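Side-chain contacts in scyllo-inosose 3-dehydrogenase (Thermotoga maritima, PDB 3IP1), which catalyses the NAD(+)-dependent oxidation of scyllo-inosose to 3-dehydro-scyllo-inosose and probably serves in myo-inositol breakdown: residues A5-A10 with N156-F161; C68-H73 with I83-L88. All coordinates share one frame; numbering follows the deposited sequence.

Overall arrangement
Both contacts lie in the part of the subunit that holds the GroES-like domain of this zinc-dependent dehydrogenase. Interaction 1 is largely buried. It joins strand 3-12 to the loop before strand 164-168 by a salt bridge, one backbone bond and a small apolar contact. Interaction 2 is nearer the surface and more local. It ties helix 69-75 to the loop that follows it, with backbone NH groups gathered on one carbonyl and a tyrosine ring against a serine. The two centres are about 13 Å apart. They meet where the ring of Phe161 packs on Asp71 and where Asn156 touches Leu88.

Interaction 1. Residues A5-A10 with N156-F161; sequences AVRLHA and NVDGAF
Arg7 and Asp158 meet edge-on at the guanidinium, with the carboxylate turned across it. The two planes are 80° apart. NH1 of Arg7 gives a hydrogen bond to Asp158 OD1 at 2.7 Å, which makes the pair a salt bridge. The oxygen lies close to the guanidinium plane and is approached on its syn side. The Arg7 chain bends at its third torsion (chi3 88°), and this bend helps bring NH1 to the loop. Thr94 supports both partners: its OG1 bonds Arg7 NE, and its backbone N bonds Asp158 OD1. OD1 is therefore gripped by two donors, which should limit rotation of the carboxylate. With a leucine in place of Arg7, Asp158 would probably lose its charge partner and be held less firmly against the strand.

Nearer the start of the strand, Val6 faces Phe161. Their CB atoms are 3.6 Å apart, and the side chains slant across each other. The Phe161 ring leads away from the strand, to Ile67, Cys65 and Asp71. Phe161 touches Val6 chiefly through CB. The backbones are joined here too. Val6 N bonds Phe161 O at 2.8 Å. The same oxygen receives a CA-H...O contact from Ala5 CA at 3.3 Å.

The contact is a strand-to-loop junction of the zinc-dependent alcohol dehydrogenase fold. It fastens the N-terminal antiparallel sheet to a loop of the GroES-like domain, with the Phe161 side chain about 7 Å from those of the metal ligands His97 and Glu98.

Interaction 2. Residues C68-H73 with I83-L88; sequences CGSDVH and ILYPGL
The Tyr85 ring meets Ser70 at a slant. Ser70 CB lies 3.9 Å from Tyr85 CE1 and carries the packing. In one of two modelled conformers Ser70 OG lies 3.3 Å from Tyr85 CE1, so that closer contact is uncertain. One face of the tyrosine carries Gly87 N, 3.4 Å above the plane and towards the rim. Phe155 also meets this ring, with the two planes at about 45°. The His73 imidazole has Gly69 O on one face, likewise towards the rim. Leu84 CB approaches the imidazole obliquely.

Tyr85 has CG anti to its own N (chi1 -173°), which carries the ring along the helix to Ser70. Its CB packs on the carbonyl group of His73. Leu84 CB comes within 4.1 Å of His73 CB.

His73 O takes two backbone NH groups from the loop. Tyr85 N lies 3.0 Å from His73 O and comes from well above the carbonyl plane. Leu84 N gives a second, weak bond to that oxygen.

Cys68, a ligand of the first zinc, sits at the N-cap of the helix. Cys68 and Asp71 form a capping box: Cys68 N bonds Asp71 OD2 at 2.9 Å, and Cys68 SG takes the capping bond from Ser70 N at 3.5 Å.

Ser70 and His73 probably belong to a charge relay, as in related enzymes. The cadmium ion nearby is held by His97, Glu98 and Glu195. The helix start thus borders the catalytic metal site of a zinc-dependent alcohol dehydrogenase, while loop 83-88 packs on the helix's side.

Interaction 1. Residues A5-A10 with N156-F161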
loop_
_atom_site.group_PDB
_atom_site.type_symbol
_atom_site.label_atom_id
_atom_site.label_comp_id
_atom_site.label_asym_id
_atom_site.label_seq_id
_atom_site.Cartn_x
_atom_site.Cartn_y
_atom_site.Cartn_z
ATOM N N ALA A 5 1.997 4.811 46.307
ATOM C CA ALA A 5 2.254 5.097 44.895
ATOM C C ALA A 5 3.094 6.360 44.777
ATOM O O ALA A 5 3.051 7.220 45.658
ATOM C CB ALA A 5 0.940 5.264 44.122
ATOM N N VAL A 6 3.822 6.471 43.665
ATOM C CA VAL A 6 4.645 7.636 43.338
ATOM C C VAL A 6 3.774 8.675 42.610
ATOM O O VAL A 6 3.350 8.453 41.454
ATOM C CB VAL A 6 5.838 7.201 42.480
ATOM C CG1 VAL A 6 6.653 8.380 42.033
ATOM C CG2 VAL A 6 6.711 6.166 43.245
ATOM N N ARG A 7 3.503 9.801 43.284
ATOM C CA ARG A 7 2.617 10.835 42.747
ATOM C C ARG A 7 3.321 12.177 42.531
ATOM O O ARG A 7 4.214 12.560 43.301
ATOM C CB ARG A 7 1.376 11.016 43.625
ATOM C CG ARG A 7 0.615 9.713 43.901
ATOM C CD ARG A 7 -0.837 9.989 44.300
ATOM N NE ARG A 7 -1.718 10.063 43.140
ATOM C CZ ARG A 7 -2.775 10.860 43.045
ATOM N NH1 ARG A 7 -3.514 10.842 41.951
ATOM N NH2 ARG A 7 -3.088 11.683 44.031
ATOM N N LEU A 8 2.922 12.874 41.471
ATOM C CA LEU A 8 3.443 14.209 41.173
ATOM C C LEU A 8 2.403 15.273 41.512
ATOM O O LEU A 8 1.282 15.231 41.031
ATOM C CB LEU A 8 3.873 14.337 39.698
ATOM C CG LEU A 8 4.660 15.589 39.244
ATOM C CD1 LEU A 8 5.598 15.275 38.078
ATOM C CD2 LEU A 8 3.764 16.789 38.881
ATOM N N HIS A 9 2.802 16.236 42.335
ATOM C CA HIS A 9 1.973 17.394 42.635
ATOM C C HIS A 9 2.626 18.621 42.027
ATOM O O HIS A 9 3.846 18.717 41.984
ATOM C CB HIS A 9 1.834 17.565 44.159
ATOM C CG HIS A 9 1.060 16.459 44.808
ATOM N ND1 HIS A 9 -0.267 16.592 45.167
ATOM C CD2 HIS A 9 1.412 15.188 45.120
ATOM C CE1 HIS A 9 -0.698 15.451 45.675
ATOM N NE2 HIS A 9 0.300 14.582 45.655
ATOM N N ALA A 10 1.817 19.546 41.528
ATOM C CA ALA A 10 2.348 20.792 41.011
ATOM C C ALA A 10 1.331 21.894 41.234
ATOM O O ALA A 10 0.170 21.612 41.518
ATOM C CB ALA A 10 2.687 20.666 39.525
ATOM N N ASN A 156 -2.546 11.985 33.148
ATOM C CA ASN A 156 -3.746 12.482 33.801
ATOM C C ASN A 156 -4.640 11.361 34.345
ATOM O O ASN A 156 -5.696 11.628 34.881
ATOM C CB ASN A 156 -4.515 13.405 32.860
ATOM C CG ASN A 156 -5.223 12.652 31.738
ATOM O OD1 ASN A 156 -4.619 11.834 31.032
ATOM N ND2 ASN A 156 -6.505 12.935 31.563
ATOM N N VAL A 157 -4.238 10.108 34.176
ATOM C CA VAL A 157 -4.948 8.975 34.809
ATOM C C VAL A 157 -3.897 8.234 35.635
ATOM O O VAL A 157 -2.792 7.994 35.143
ATOM C CB VAL A 157 -5.620 8.024 33.754
ATOM C CG1 VAL A 157 -6.318 6.803 34.418
ATOM C CG2 VAL A 157 -6.632 8.778 32.905
ATOM N N ASP A 158 -4.222 7.887 36.881
ATOM C CA ASP A 158 -3.242 7.222 37.772
ATOM C C ASP A 158 -2.561 6.029 37.117
ATOM O O ASP A 158 -3.233 5.121 36.589
ATOM C CB ASP A 158 -3.884 6.809 39.112
ATOM C CG ASP A 158 -4.208 8.011 40.006
ATOM O OD1 ASP A 158 -3.518 9.060 39.895
ATOM O OD2 ASP A 158 -5.169 7.914 40.807
ATOM N N GLY A 159 -1.230 6.042 37.186
ATOM C CA GLY A 159 -0.369 5.111 36.493
ATOM C C GLY A 159 0.249 4.038 37.370
ATOM O O GLY A 159 -0.300 3.684 38.423
ATOM N N ALA A 160 1.405 3.529 36.945
ATOM C CA ALA A 160 1.895 2.244 37.448
ATOM C C ALA A 160 3.107 2.254 38.375
ATOM O O ALA A 160 3.593 1.184 38.729
ATOM C CB ALA A 160 2.108 1.273 36.283
ATOM N N PHE A 161 3.596 3.433 38.778
ATOM C CA PHE A 161 4.586 3.518 39.872
ATOM C C PHE A 161 3.824 3.337 41.186
ATOM O O PHE A 161 3.646 4.276 41.970
ATOM C CB PHE A 161 5.373 4.829 39.865
ATOM C CG PHE A 161 6.399 4.931 38.759
ATOM C CD1 PHE A 161 7.288 3.891 38.505
ATOM C CD2 PHE A 161 6.509 6.092 38.008
ATOM C CE1 PHE A 161 8.258 4.008 37.496
ATOM C CE2 PHE A 161 7.472 6.205 36.974
ATOM C CZ PHE A 161 8.336 5.151 36.730
#

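Interaction 2. Residues C68-H73 with I83-L88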
loop_
_atom_site.group_PDB
_atom_site.type_symbol
_atom_site.label_atom_id
_atom_site.label_comp_id
_atom_site.label_asym_id
_atom_site.label_seq_id
_atom_site.Cartn_x
_atom_site.Cartn_y
_atom_site.Cartn_z
ATOM N N CYS A 68 10.250 6.829 32.055
ATOM C CA CYS A 68 10.348 7.422 30.730
ATOM C C CYS A 68 11.019 8.792 30.849
ATOM O O CYS A 68 10.956 9.431 31.904
ATOM C CB CYS A 68 8.937 7.562 30.144
ATOM S SG CYS A 68 8.837 8.244 28.430
ATOM N N GLY A 69 11.656 9.249 29.772
ATOM C CA GLY A 69 12.121 10.639 29.679
ATOM C C GLY A 69 11.044 11.684 29.947
ATOM O O GLY A 69 11.347 12.751 30.491
ATOM N N SER A 70 9.794 11.387 29.569
ATOM C CA SER A 70 8.645 12.250 29.874
ATOM C C SER A 70 8.408 12.364 31.381
ATOM O O SER A 70 7.980 13.406 31.868
ATOM C CB SER A 70 7.369 11.737 29.188
ATOM O OG SER A 70 7.374 12.009 27.798
ATOM N N ASP A 71 8.666 11.283 32.120
ATOM C CA ASP A 71 8.562 11.345 33.601
ATOM C C ASP A 71 9.575 12.317 34.178
ATOM O O ASP A 71 9.225 13.178 35.006
ATOM C CB ASP A 71 8.742 9.964 34.235
ATOM C CG ASP A 71 7.619 9.017 33.872
ATOM O OD1 ASP A 71 6.433 9.419 34.027
ATOM O OD2 ASP A 71 7.921 7.886 33.441
ATOM N N VAL A 72 10.821 12.196 33.706
ATOM C CA VAL A 72 11.899 13.121 34.057
ATOM C C VAL A 72 11.483 14.563 33.763
ATOM O O VAL A 72 11.628 15.455 34.612
ATOM C CB VAL A 72 13.206 12.738 33.310
ATOM C CG1 VAL A 72 14.345 13.718 33.604
ATOM C CG2 VAL A 72 13.597 11.309 33.674
ATOM N N HIS A 73 10.902 14.772 32.588
ATOM C CA HIS A 73 10.551 16.116 32.134
ATOM C C HIS A 73 9.326 16.723 32.813
ATOM O O HIS A 73 9.218 17.959 32.905
ATOM C CB HIS A 73 10.444 16.162 30.604
ATOM C CG HIS A 73 11.761 15.948 29.921
ATOM N ND1 HIS A 73 11.874 15.592 28.592
ATOM C CD2 HIS A 73 13.027 16.028 30.397
ATOM C CE1 HIS A 73 13.151 15.473 28.277
ATOM N NE2 HIS A 73 13.871 15.730 29.357
ATOM N N ILE A 83 7.301 23.088 34.531
ATOM C CA ILE A 83 7.707 21.749 34.072
ATOM C C ILE A 83 8.184 21.812 32.612
ATOM O O ILE A 83 7.760 22.704 31.856
ATOM C CB ILE A 83 6.585 20.702 34.245
ATOM C CG1 ILE A 83 5.493 20.889 33.193
ATOM C CG2 ILE A 83 6.012 20.765 35.657
ATOM C CD1 ILE A 83 4.345 19.915 33.290
ATOM N N LEU A 84 9.079 20.898 32.237
ATOM C CA LEU A 84 9.616 20.847 30.880
ATOM C C LEU A 84 8.651 20.120 29.920
ATOM O O LEU A 84 8.544 20.474 28.756
ATOM C CB LEU A 84 11.022 20.205 30.867
ATOM C CG LEU A 84 12.166 20.957 31.584
ATOM C CD1 LEU A 84 13.546 20.455 31.113
ATOM C CD2 LEU A 84 12.073 22.474 31.384
ATOM N N TYR A 85 7.919 19.132 30.432
ATOM C CA TYR A 85 6.966 18.390 29.611
ATOM C C TYR A 85 5.850 19.269 29.037
ATOM O O TYR A 85 5.061 19.866 29.776
ATOM C CB TYR A 85 6.390 17.192 30.368
ATOM C CG TYR A 85 5.541 16.306 29.491
ATOM C CD1 TYR A 85 6.127 15.476 28.520
ATOM C CD2 TYR A 85 4.165 16.323 29.605
ATOM C CE1 TYR A 85 5.337 14.665 27.692
ATOM C CE2 TYR A 85 3.360 15.531 28.785
ATOM C CZ TYR A 85 3.947 14.705 27.840
ATOM O OH TYR A 85 3.135 13.926 27.053
ATOM N N PRO A 86 5.766 19.320 27.703
ATOM C CA PRO A 86 4.881 20.291 27.058
ATOM C C PRO A 86 3.447 19.816 26.797
ATOM O O PRO A 86 2.616 20.623 26.374
ATOM C CB PRO A 86 5.603 20.592 25.734
ATOM C CG PRO A 86 6.420 19.314 25.434
ATOM C CD PRO A 86 6.584 18.557 26.736
ATOM N N GLY A 87 3.156 18.539 27.073
ATOM C CA GLY A 87 1.882 17.926 26.682
ATOM C C GLY A 87 0.793 17.794 27.739
ATOM O O GLY A 87 0.795 18.486 28.766
ATOM N N LEU A 88 -0.162 16.907 27.458
ATOM C CA LEU A 88 -1.305 16.629 28.326
ATOM C C LEU A 88 -0.890 16.175 29.731
ATOM O O LEU A 88 -0.128 15.226 29.892
ATOM C CB LEU A 88 -2.189 15.560 27.676
ATOM C CG LEU A 88 -3.435 15.085 28.415
ATOM C CD1 LEU A 88 -4.482 16.224 28.481
ATOM C CD2 LEU A 88 -3.993 13.862 27.724
#